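Local coordinates for YARHG domain-containing protein (Legionella pneumophila subsp. pneumophila, PDB 4G2A) that is of unknown function but carries a YARHG domain and is a putative nutrient-binding protein, at residues Ile172-Leu177 with Ile217-His222; Asn49-Asn54 with Thr136-His141; Tyr154-Tyr159 with Asp228-Leu233. All blocks are in the same frame, centred on the assembly; numbering follows the deposited sequence.

Interaction 1: Ile172-Leu177 with Ile217-His222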
loop_
_atom_site.group_PDB
_atom_site.type_symbol
_atom_site.label_atom_id
_atom_site.label_comp_id
_atom_site.label_asym_id
_atom_site.label_seq_id
_atom_site.Cartn_x
_atom_site.Cartn_y
_atom_site.Cartn_z
ATOM N N ILE A 172 -19.334 8.656 -7.895
ATOM C CA ILE A 172 -19.446 7.356 -7.236
ATOM C C ILE A 172 -19.970 7.640 -5.798
ATOM O O ILE A 172 -19.777 6.837 -4.894
ATOM C CB ILE A 172 -18.148 6.463 -7.284
ATOM C CG1 ILE A 172 -16.921 7.123 -6.629
ATOM C CG2 ILE A 172 -17.846 5.991 -8.704
ATOM C CD1 ILE A 172 -15.643 6.224 -6.516
ATOM N N GLY A 173 -20.629 8.792 -5.620
ATOM C CA GLY A 173 -21.222 9.229 -4.362
ATOM C C GLY A 173 -20.259 9.475 -3.220
ATOM O O GLY A 173 -19.195 10.071 -3.419
ATOM N N HIS A 174 -20.668 9.053 -2.004
ATOM C CA HIS A 174 -19.934 9.199 -0.753
ATOM C C HIS A 174 -18.816 8.168 -0.645
ATOM O O HIS A 174 -19.063 7.022 -0.299
ATOM C CB HIS A 174 -20.873 9.102 0.463
ATOM C CG HIS A 174 -20.294 9.695 1.713
ATOM N ND1 HIS A 174 -20.998 9.697 2.896
ATOM C CD2 HIS A 174 -19.100 10.309 1.918
ATOM C CE1 HIS A 174 -20.215 10.300 3.778
ATOM N NE2 HIS A 174 -19.061 10.679 3.232
ATOM N N THR A 175 -17.579 8.599 -0.914
ATOM C CA THR A 175 -16.383 7.771 -0.927
ATOM C C THR A 175 -15.604 7.908 0.372
ATOM O O THR A 175 -15.063 8.976 0.677
ATOM C CB THR A 175 -15.529 8.152 -2.166
ATOM O OG1 THR A 175 -16.401 8.206 -3.303
ATOM C CG2 THR A 175 -14.391 7.176 -2.429
ATOM N N ARG A 176 -15.541 6.822 1.133
ATOM C CA ARG A 176 -14.753 6.810 2.360
ATOM C C ARG A 176 -13.603 5.823 2.203
ATOM O O ARG A 176 -13.833 4.642 1.936
ATOM C CB ARG A 176 -15.611 6.503 3.590
ATOM C CG ARG A 176 -16.293 7.750 4.114
ATOM C CD ARG A 176 -17.781 7.591 4.305
ATOM N NE ARG A 176 -18.346 6.619 3.375
ATOM C CZ ARG A 176 -19.446 5.920 3.615
ATOM N NH1 ARG A 176 -20.132 6.110 4.738
ATOM N NH2 ARG A 176 -19.874 5.029 2.736
ATOM N N LEU A 177 -12.357 6.332 2.304
ATOM C CA LEU A 177 -11.140 5.540 2.150
ATOM C C LEU A 177 -10.254 5.657 3.375
ATOM O O LEU A 177 -9.990 6.763 3.857
ATOM C CB LEU A 177 -10.349 5.949 0.888
ATOM C CG LEU A 177 -11.133 5.997 -0.430
ATOM C CD1 LEU A 177 -10.851 7.294 -1.172
ATOM C CD2 LEU A 177 -10.805 4.790 -1.294
ATOM N N ILE A 217 -6.748 9.128 5.900
ATOM C CA ILE A 217 -8.192 9.121 5.649
ATOM C C ILE A 217 -8.632 10.138 4.584
ATOM O O ILE A 217 -8.189 11.284 4.565
ATOM C CB ILE A 217 -8.952 9.372 7.003
ATOM C CG1 ILE A 217 -8.684 8.253 8.006
ATOM C CG2 ILE A 217 -10.462 9.529 6.839
ATOM C CD1 ILE A 217 -7.969 8.714 9.184
ATOM N N TRP A 218 -9.554 9.685 3.737
ATOM C CA TRP A 218 -10.296 10.442 2.731
ATOM C C TRP A 218 -11.784 10.276 3.035
ATOM O O TRP A 218 -12.202 9.174 3.407
ATOM C CB TRP A 218 -10.006 9.939 1.309
ATOM C CG TRP A 218 -8.621 10.138 0.779
ATOM C CD1 TRP A 218 -8.245 11.014 -0.193
ATOM C CD2 TRP A 218 -7.479 9.295 1.023
ATOM N NE1 TRP A 218 -6.911 10.839 -0.499
ATOM C CE2 TRP A 218 -6.426 9.767 0.206
ATOM C CE3 TRP A 218 -7.240 8.190 1.866
ATOM C CZ2 TRP A 218 -5.158 9.166 0.189
ATOM C CZ3 TRP A 218 -5.978 7.611 1.871
ATOM C CH2 TRP A 218 -4.952 8.101 1.040
ATOM N N ASP A 219 -12.571 11.359 2.922
ATOM C CA ASP A 219 -14.025 11.353 3.127
ATOM C C ASP A 219 -14.615 12.340 2.124
ATOM O O ASP A 219 -14.689 13.542 2.384
ATOM C CB ASP A 219 -14.380 11.690 4.579
ATOM C CG ASP A 219 -15.841 11.483 4.946
ATOM O OD1 ASP A 219 -16.677 11.298 4.020
ATOM O OD2 ASP A 219 -16.158 11.515 6.156
ATOM N N LEU A 220 -14.969 11.821 0.937
ATOM C CA LEU A 220 -15.407 12.602 -0.225
ATOM C C LEU A 220 -16.874 12.344 -0.589
ATOM O O LEU A 220 -17.315 11.202 -0.632
ATOM C CB LEU A 220 -14.470 12.268 -1.418
ATOM C CG LEU A 220 -12.974 12.025 -1.040
ATOM C CD1 LEU A 220 -12.307 11.027 -1.972
ATOM C CD2 LEU A 220 -12.197 13.325 -0.916
ATOM N N ARG A 221 -17.618 13.424 -0.840
ATOM C CA ARG A 221 -19.039 13.409 -1.184
ATOM C C ARG A 221 -19.159 13.873 -2.612
ATOM O O ARG A 221 -18.351 14.697 -3.026
ATOM C CB ARG A 221 -19.863 14.283 -0.212
ATOM C CG ARG A 221 -19.621 13.966 1.279
ATOM C CD ARG A 221 -20.700 14.529 2.183
ATOM N NE ARG A 221 -21.905 13.697 2.192
ATOM C CZ ARG A 221 -22.416 13.118 3.276
ATOM N NH1 ARG A 221 -21.836 13.277 4.461
ATOM N NH2 ARG A 221 -23.520 12.382 3.184
ATOM N N HIS A 222 -20.091 13.273 -3.399
ATOM C CA HIS A 222 -20.290 13.515 -4.831
ATOM C C HIS A 222 -19.002 13.341 -5.604
ATOM O O HIS A 222 -18.776 14.043 -6.599
ATOM C CB HIS A 222 -20.874 14.907 -5.093
ATOM C CG HIS A 222 -22.344 14.926 -4.935
ATOM N ND1 HIS A 222 -23.168 14.357 -5.885
ATOM C CD2 HIS A 222 -23.096 15.382 -3.903
ATOM C CE1 HIS A 222 -24.400 14.521 -5.425
ATOM N NE2 HIS A 222 -24.405 15.131 -4.231
#
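H174 carries its imidazole opposite the backbone N (chi1 -160°), while D219 swings its carboxylate out in the same sense, CG anti to N, and the two meet over the face that bears R176 and D219, one position out of register. H174 NE2 gives its hydrogen to D219 OD1 at 2.6 Å, with ring and carboxylate planes only 19° apart and the acceptor close to the ring plane. R221, its chain bent at chi3, lays its guanidinium on one face of the same imidazole, centres 3.9 Å apart and planes 25° from parallel; the opposite face takes CD of R176. The histidine is thus held at one edge and on both faces. The carboxylate would probably favour a protonated ring, the nearby guanidinium groups of R221 and R176 the neutral one. Beyond the two segments, R221 NH1 pairs with a bound sulfate ion, probably from the crystallisation liquor. The backbones form an antiparallel ladder between strands 174-180 and 215-220: T175 with L220 and L177 with W218 are hydrogen-bonded pairs, R176 with D219 a non-hydrogen-bonded one. T175 N reaches L220 O at 2.6 Å, and W218 N meets L177 O at 3.0 Å. On the face bearing T175, L177, W218 and L220, CD1 of L177 touches W218 CB at 3.7 Å and CD1 of L220 at 4.1 Å. W218 NE1 is satisfied by P202 O. On the other edge of strand 174-180, strand 21-33 supplies E26, whose OE1 bonds T175 OG1 and whose backbone O takes R176 NH2.

Interaction 2: Asn49-Asn54 with Thr136-His141; sequences NFTFKN and TVNIHH
N49 and N138 join their side-chain amides in a closed two-bond ring across an antiparallel ladder in which strand 43-54 lies between strands 21-33 and 136-150. N49 ND2 donates to N138 OD1 at 2.8 Å, nearly straight at 174°, and N138 ND2 returns a bond to N49 OD1 at 3.0 Å. Each donor's partner lies close to that donor's own amide plane, yet the two planes are turned 34° apart, so the pair is twisted. Both side chains extend away from their backbone N, CG anti to it, which carries the amides toward each other even though N49 is paired with H140 and N138 with T51. This exchange gives both carbonyl oxygens a donor and both NH2 groups an acceptor.

In the backbone, F50 with I139 and F52 with V137 are the hydrogen-bonded pairs, and all four of their N-H groups and all four carbonyls are used: I139 N reaches F50 O at 2.9 Å and F52 N reaches V137 O at 3.1 Å. N49 and T51 bond through their backbones to strand 21-33, whereas N138 N is taken by the side-chain OD1 of N100, in the turn after strand 95-99. T51 OG1 is paired with S25 OG rather than with either asparagine.

The face bearing F50, F52, V137 and I139 is largely apolar. CE2 of F52 packs on CG1 of I139 at 3.5 Å, and CD2 of F50 lies 3.8 Å from CG2 of I139. F66, F95 and W127 gather round H141 in the same core. F50 sends its edge toward one face of H141 in a T-shaped pair, planes at 68° and centroids 5.0 Å apart, with F50 CE2 coming to 3.5 Å from H141 ND1.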
loop_
_atom_site.group_PDB
_atom_site.type_symbol
_atom_site.label_atom_id
_atom_site.label_comp_id
_atom_site.label_asym_id
_atom_site.label_seq_id
_atom_site.Cartn_x
_atom_site.Cartn_y
_atom_site.Cartn_z
ATOM N N ASN A 49 -16.945 -1.979 1.228
ATOM C CA ASN A 49 -18.379 -1.999 1.117
ATOM C C ASN A 49 -18.767 -1.031 0.030
ATOM O O ASN A 49 -18.085 -0.029 -0.159
ATOM C CB ASN A 49 -19.091 -1.702 2.454
ATOM C CG ASN A 49 -20.486 -2.283 2.438
ATOM O OD1 ASN A 49 -20.682 -3.470 2.700
ATOM N ND2 ASN A 49 -21.478 -1.490 2.039
ATOM N N PHE A 50 -19.824 -1.365 -0.724
ATOM C CA PHE A 50 -20.322 -0.575 -1.844
ATOM C C PHE A 50 -21.824 -0.591 -1.836
ATOM O O PHE A 50 -22.438 -1.633 -1.574
ATOM C CB PHE A 50 -19.820 -1.115 -3.204
ATOM C CG PHE A 50 -18.373 -1.522 -3.261
ATOM C CD1 PHE A 50 -17.381 -0.588 -3.547
ATOM C CD2 PHE A 50 -17.993 -2.834 -3.006
ATOM C CE1 PHE A 50 -16.022 -0.957 -3.545
ATOM C CE2 PHE A 50 -16.643 -3.200 -3.009
ATOM C CZ PHE A 50 -15.668 -2.257 -3.291
ATOM N N THR A 51 -22.419 0.550 -2.148
ATOM C CA THR A 51 -23.868 0.686 -2.210
ATOM C C THR A 51 -24.183 1.068 -3.640
ATOM O O THR A 51 -23.620 2.031 -4.155
ATOM C CB THR A 51 -24.360 1.706 -1.155
ATOM O OG1 THR A 51 -23.805 1.399 0.122
ATOM C CG2 THR A 51 -25.843 1.755 -1.038
ATOM N N PHE A 52 -25.024 0.287 -4.289
ATOM C CA PHE A 52 -25.444 0.504 -5.675
ATOM C C PHE A 52 -26.919 0.747 -5.730
ATOM O O PHE A 52 -27.655 0.094 -4.990
ATOM C CB PHE A 52 -25.109 -0.715 -6.548
ATOM C CG PHE A 52 -23.637 -0.979 -6.739
ATOM C CD1 PHE A 52 -22.934 -0.365 -7.767
ATOM C CD2 PHE A 52 -22.964 -1.871 -5.918
ATOM C CE1 PHE A 52 -21.581 -0.622 -7.952
ATOM C CE2 PHE A 52 -21.612 -2.132 -6.104
ATOM C CZ PHE A 52 -20.927 -1.519 -7.128
ATOM N N LYS A 53 -27.374 1.646 -6.610
ATOM C CA LYS A 53 -28.802 1.878 -6.759
ATOM C C LYS A 53 -29.277 1.665 -8.215
ATOM O O LYS A 53 -28.709 2.227 -9.158
ATOM C CB LYS A 53 -29.231 3.273 -6.259
ATOM C CG LYS A 53 -30.756 3.362 -6.111
ATOM C CD LYS A 53 -31.275 4.738 -5.740
ATOM C CE LYS A 53 -32.771 4.892 -5.985
ATOM N NZ LYS A 53 -33.073 5.283 -7.399
ATOM N N ASN A 54 -30.348 0.860 -8.372
ATOM C CA ASN A 54 -31.026 0.666 -9.638
ATOM C C ASN A 54 -31.872 1.927 -9.887
ATOM O O ASN A 54 -32.769 2.217 -9.097
ATOM C CB ASN A 54 -31.889 -0.600 -9.609
ATOM C CG ASN A 54 -32.653 -0.844 -10.896
ATOM O OD1 ASN A 54 -32.350 -0.276 -11.939
ATOM N ND2 ASN A 54 -33.624 -1.730 -10.866
ATOM N N THR A 136 -31.715 -0.847 -3.971
ATOM C CA THR A 136 -30.322 -0.706 -3.567
ATOM C C THR A 136 -29.753 -2.121 -3.300
ATOM O O THR A 136 -30.426 -2.968 -2.705
ATOM C CB THR A 136 -30.237 0.223 -2.323
ATOM O OG1 THR A 136 -30.683 1.537 -2.664
ATOM C CG2 THR A 136 -28.845 0.322 -1.748
ATOM N N VAL A 137 -28.539 -2.373 -3.740
ATOM C CA VAL A 137 -27.884 -3.659 -3.501
ATOM C C VAL A 137 -26.570 -3.367 -2.804
ATOM O O VAL A 137 -25.844 -2.455 -3.201
ATOM C CB VAL A 137 -27.728 -4.523 -4.795
ATOM C CG1 VAL A 137 -26.741 -5.669 -4.615
ATOM C CG2 VAL A 137 -29.084 -5.062 -5.242
ATOM N N ASN A 138 -26.307 -4.104 -1.721
ATOM C CA ASN A 138 -25.063 -3.994 -0.970
ATOM C C ASN A 138 -24.041 -5.005 -1.508
ATOM O O ASN A 138 -24.365 -6.190 -1.661
ATOM C CB ASN A 138 -25.306 -4.228 0.512
ATOM C CG ASN A 138 -24.164 -3.712 1.349
ATOM O OD1 ASN A 138 -24.064 -2.518 1.607
ATOM N ND2 ASN A 138 -23.249 -4.586 1.741
ATOM N N ILE A 139 -22.827 -4.524 -1.834
ATOM C CA ILE A 139 -21.724 -5.363 -2.294
ATOM C C ILE A 139 -20.615 -5.219 -1.278
ATOM O O ILE A 139 -20.299 -4.107 -0.880
ATOM C CB ILE A 139 -21.244 -5.077 -3.773
ATOM C CG1 ILE A 139 -22.390 -5.285 -4.833
ATOM C CG2 ILE A 139 -19.980 -5.905 -4.145
ATOM C CD1 ILE A 139 -23.034 -6.704 -4.930
ATOM N N HIS A 140 -20.060 -6.348 -0.826
ATOM C CA HIS A 140 -18.938 -6.380 0.107
ATOM C C HIS A 140 -17.817 -7.270 -0.428
ATOM O O HIS A 140 -18.072 -8.369 -0.909
ATOM C CB HIS A 140 -19.352 -6.828 1.519
ATOM C CG HIS A 140 -18.234 -6.715 2.512
ATOM N ND1 HIS A 140 -17.452 -7.801 2.841
ATOM C CD2 HIS A 140 -17.766 -5.629 3.164
ATOM C CE1 HIS A 140 -16.557 -7.351 3.706
ATOM N NE2 HIS A 140 -16.701 -6.050 3.924
ATOM N N HIS A 141 -16.585 -6.760 -0.344
ATOM C CA HIS A 141 -15.342 -7.407 -0.726
ATOM C C HIS A 141 -14.459 -7.599 0.495
ATOM O O HIS A 141 -14.412 -6.749 1.391
ATOM C CB HIS A 141 -14.580 -6.575 -1.765
ATOM C CG HIS A 141 -15.157 -6.589 -3.137
ATOM N ND1 HIS A 141 -14.638 -5.785 -4.141
ATOM C CD2 HIS A 141 -16.203 -7.286 -3.638
ATOM C CE1 HIS A 141 -15.371 -6.027 -5.213
ATOM N NE2 HIS A 141 -16.326 -6.923 -4.956
#

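Interaction 3: Tyr154-Tyr159 with Asp228-Leu233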
loop_
_atom_site.group_PDB
_atom_site.type_symbol
_atom_site.label_atom_id
_atom_site.label_comp_id
_atom_site.label_asym_id
_atom_site.label_seq_id
_atom_site.Cartn_x
_atom_site.Cartn_y
_atom_site.Cartn_z
ATOM N N TYR A 154 10.432 2.624 -1.183
ATOM C CA TYR A 154 9.023 2.972 -1.018
ATOM C C TYR A 154 8.139 1.756 -0.816
ATOM O O TYR A 154 8.475 0.671 -1.266
ATOM C CB TYR A 154 8.506 3.718 -2.252
ATOM C CG TYR A 154 9.278 4.939 -2.689
ATOM C CD1 TYR A 154 10.011 5.694 -1.773
ATOM C CD2 TYR A 154 9.194 5.403 -4.000
ATOM C CE1 TYR A 154 10.660 6.865 -2.158
ATOM C CE2 TYR A 154 9.848 6.564 -4.398
ATOM C CZ TYR A 154 10.575 7.299 -3.470
ATOM O OH TYR A 154 11.228 8.450 -3.862
ATOM N N HIS A 155 7.002 1.957 -0.150
ATOM C CA HIS A 155 5.901 1.005 0.027
ATOM C C HIS A 155 4.715 1.663 -0.661
ATOM O O HIS A 155 4.488 2.864 -0.486
ATOM C CB HIS A 155 5.625 0.704 1.505
ATOM C CG HIS A 155 6.286 -0.538 2.032
ATOM N ND1 HIS A 155 7.568 -0.504 2.577
ATOM C CD2 HIS A 155 5.788 -1.791 2.173
ATOM C CE1 HIS A 155 7.821 -1.742 2.983
ATOM N NE2 HIS A 155 6.788 -2.555 2.753
ATOM N N TRP A 156 4.060 0.938 -1.548
ATOM C CA TRP A 156 2.931 1.469 -2.306
ATOM C C TRP A 156 1.635 0.773 -1.923
ATOM O O TRP A 156 1.566 -0.453 -1.884
ATOM C CB TRP A 156 3.166 1.308 -3.810
ATOM C CG TRP A 156 4.209 2.222 -4.372
ATOM C CD1 TRP A 156 5.517 1.927 -4.609
ATOM C CD2 TRP A 156 4.007 3.564 -4.845
ATOM N NE1 TRP A 156 6.154 3.009 -5.161
ATOM C CE2 TRP A 156 5.253 4.033 -5.314
ATOM C CE3 TRP A 156 2.890 4.428 -4.896
ATOM C CZ2 TRP A 156 5.420 5.324 -5.847
ATOM C CZ3 TRP A 156 3.054 5.702 -5.428
ATOM C CH2 TRP A 156 4.313 6.147 -5.877
ATOM N N VAL A 157 0.610 1.560 -1.640
ATOM C CA VAL A 157 -0.728 1.048 -1.343
ATOM C C VAL A 157 -1.597 1.722 -2.392
ATOM O O VAL A 157 -1.481 2.927 -2.609
ATOM C CB VAL A 157 -1.196 1.188 0.141
ATOM C CG1 VAL A 157 -0.729 2.492 0.765
ATOM C CG2 VAL A 157 -2.701 1.014 0.295
ATOM N N ARG A 158 -2.307 0.908 -3.177
ATOM C CA ARG A 158 -3.086 1.419 -4.296
ATOM C C ARG A 158 -4.479 0.839 -4.308
ATOM O O ARG A 158 -4.727 -0.233 -3.763
ATOM C CB ARG A 158 -2.393 1.119 -5.647
ATOM C CG ARG A 158 -0.872 1.164 -5.666
ATOM C CD ARG A 158 -0.394 0.740 -7.023
ATOM N NE ARG A 158 0.996 0.271 -7.063
ATOM C CZ ARG A 158 2.049 1.051 -7.294
ATOM N NH1 ARG A 158 1.893 2.364 -7.454
ATOM N NH2 ARG A 158 3.265 0.529 -7.376
ATOM N N TYR A 159 -5.384 1.558 -4.966
ATOM C CA TYR A 159 -6.784 1.195 -5.167
ATOM C C TYR A 159 -7.299 1.906 -6.414
ATOM O O TYR A 159 -7.234 3.132 -6.465
ATOM C CB TYR A 159 -7.624 1.545 -3.935
ATOM C CG TYR A 159 -8.946 0.815 -3.878
ATOM C CD1 TYR A 159 -10.062 1.303 -4.552
ATOM C CD2 TYR A 159 -9.073 -0.387 -3.184
ATOM C CE1 TYR A 159 -11.274 0.627 -4.522
ATOM C CE2 TYR A 159 -10.290 -1.063 -3.132
ATOM C CZ TYR A 159 -11.393 -0.542 -3.790
ATOM O OH TYR A 159 -12.603 -1.191 -3.744
ATOM N N ASP A 228 -6.944 7.649 -8.994
ATOM C CA ASP A 228 -6.968 6.442 -8.174
ATOM C C ASP A 228 -6.410 6.722 -6.786
ATOM O O ASP A 228 -5.861 7.808 -6.511
ATOM C CB ASP A 228 -6.132 5.343 -8.844
ATOM C CG ASP A 228 -6.705 4.803 -10.140
ATOM O OD1 ASP A 228 -7.952 4.670 -10.239
ATOM O OD2 ASP A 228 -5.910 4.454 -11.033
ATOM N N LEU A 229 -6.524 5.742 -5.909
ATOM C CA LEU A 229 -5.835 5.866 -4.642
ATOM C C LEU A 229 -4.380 5.488 -4.913
ATOM O O LEU A 229 -4.085 4.413 -5.450
ATOM C CB LEU A 229 -6.451 5.015 -3.515
ATOM C CG LEU A 229 -5.552 4.803 -2.286
ATOM C CD1 LEU A 229 -5.360 6.083 -1.544
ATOM C CD2 LEU A 229 -6.126 3.803 -1.378
ATOM N N SER A 230 -3.495 6.423 -4.629
ATOM C CA SER A 230 -2.064 6.256 -4.791
ATOM C C SER A 230 -1.413 6.806 -3.552
ATOM O O SER A 230 -1.444 8.014 -3.313
ATOM C CB SER A 230 -1.573 6.957 -6.054
ATOM O OG SER A 230 -0.180 6.747 -6.217
ATOM N N LEU A 231 -0.905 5.913 -2.710
ATOM C CA LEU A 231 -0.268 6.319 -1.470
ATOM C C LEU A 231 1.080 5.629 -1.328
ATOM O O LEU A 231 1.184 4.402 -1.254
ATOM C CB LEU A 231 -1.198 6.045 -0.271
ATOM C CG LEU A 231 -0.768 6.540 1.105
ATOM C CD1 LEU A 231 -0.704 8.062 1.157
ATOM C CD2 LEU A 231 -1.724 6.036 2.166
ATOM N N CYS A 232 2.110 6.452 -1.344
ATOM C CA CYS A 232 3.502 6.070 -1.214
ATOM C C CYS A 232 3.978 6.346 0.235
ATOM O O CYS A 232 3.903 7.490 0.712
ATOM C CB CYS A 232 4.330 6.833 -2.239
ATOM S SG CYS A 232 6.028 6.257 -2.368
ATOM N N LEU A 233 4.436 5.294 0.931
ATOM C CA LEU A 233 4.841 5.374 2.344
ATOM C C LEU A 233 6.236 4.894 2.630
ATOM O O LEU A 233 6.744 3.992 1.956
ATOM C CB LEU A 233 3.900 4.523 3.223
ATOM C CG LEU A 233 2.418 4.874 3.275
ATOM C CD1 LEU A 233 1.654 3.824 4.070
ATOM C CD2 LEU A 233 2.197 6.254 3.854
HETATM O O HOH W 1 8.902 2.084 2.816
HETATM O O HOH W 2 -0.106 4.053 -6.935
#
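W156 has C232 over one face of its indole, while NH1 of R158 lies over the opposite face toward its rim, the guanidinium resting on W156 CB. The cysteine touches with two atoms: CB sits 3.7 Å from the centroid of the six-membered ring and SG 3.8 Å, the latter 17° off the normal. S230 OG approaches the edge, 3.5 Å from W156 CZ3. C232 SG also meets the Y154 ring obliquely, 4.0 Å from its centroid, so the C188-C232 disulfide is flanked by two aromatics. With SG anti to the backbone N (chi1 -171°), the sulfur is directed between them. R158 NH1 donates to a water at 2.7 Å, and that water also bonds S230 OG. A second water links H155 ND1 to L233 O.

The backbones form an antiparallel ladder: H155 with L233, V157 with L231 and Y159 with L229 are hydrogen-bonded pairs. On their face, V157 CG1 packs beside L231 CB at 3.7 Å. W156 NE1 bonds D150 OD2 and Y154 OH bonds D192 OD2. Strand 155-160 pairs antiparallel with 136-150 and 229-235 and parallel with 10-15; strand 43-54 packs on V157 and Y159, strand 215-220 on the leucines.

Interaction 1 is nested along the chain inside the loop closed by interaction 3, since strand 155-160 leads on to 174-180 and strand 215-220 to 229-235. Their centres lie 17 Å apart and they touch through W218, whose CH2 is 3.3 Å from L229 CD1. Interaction 2 closes earlier in the chain and meets interaction 3 where F50 CZ comes 3.3 Å from Y159 OH, despite centres 25 Å apart. Interactions 1 and 2 do not touch, with nearest atoms about 6 Å apart, but strand 21-33 pairs with both 43-54 and 174-180 and bridges them. The bound sulfate lies about 3 Å from the D219 side chain of interaction 1; no active site is known.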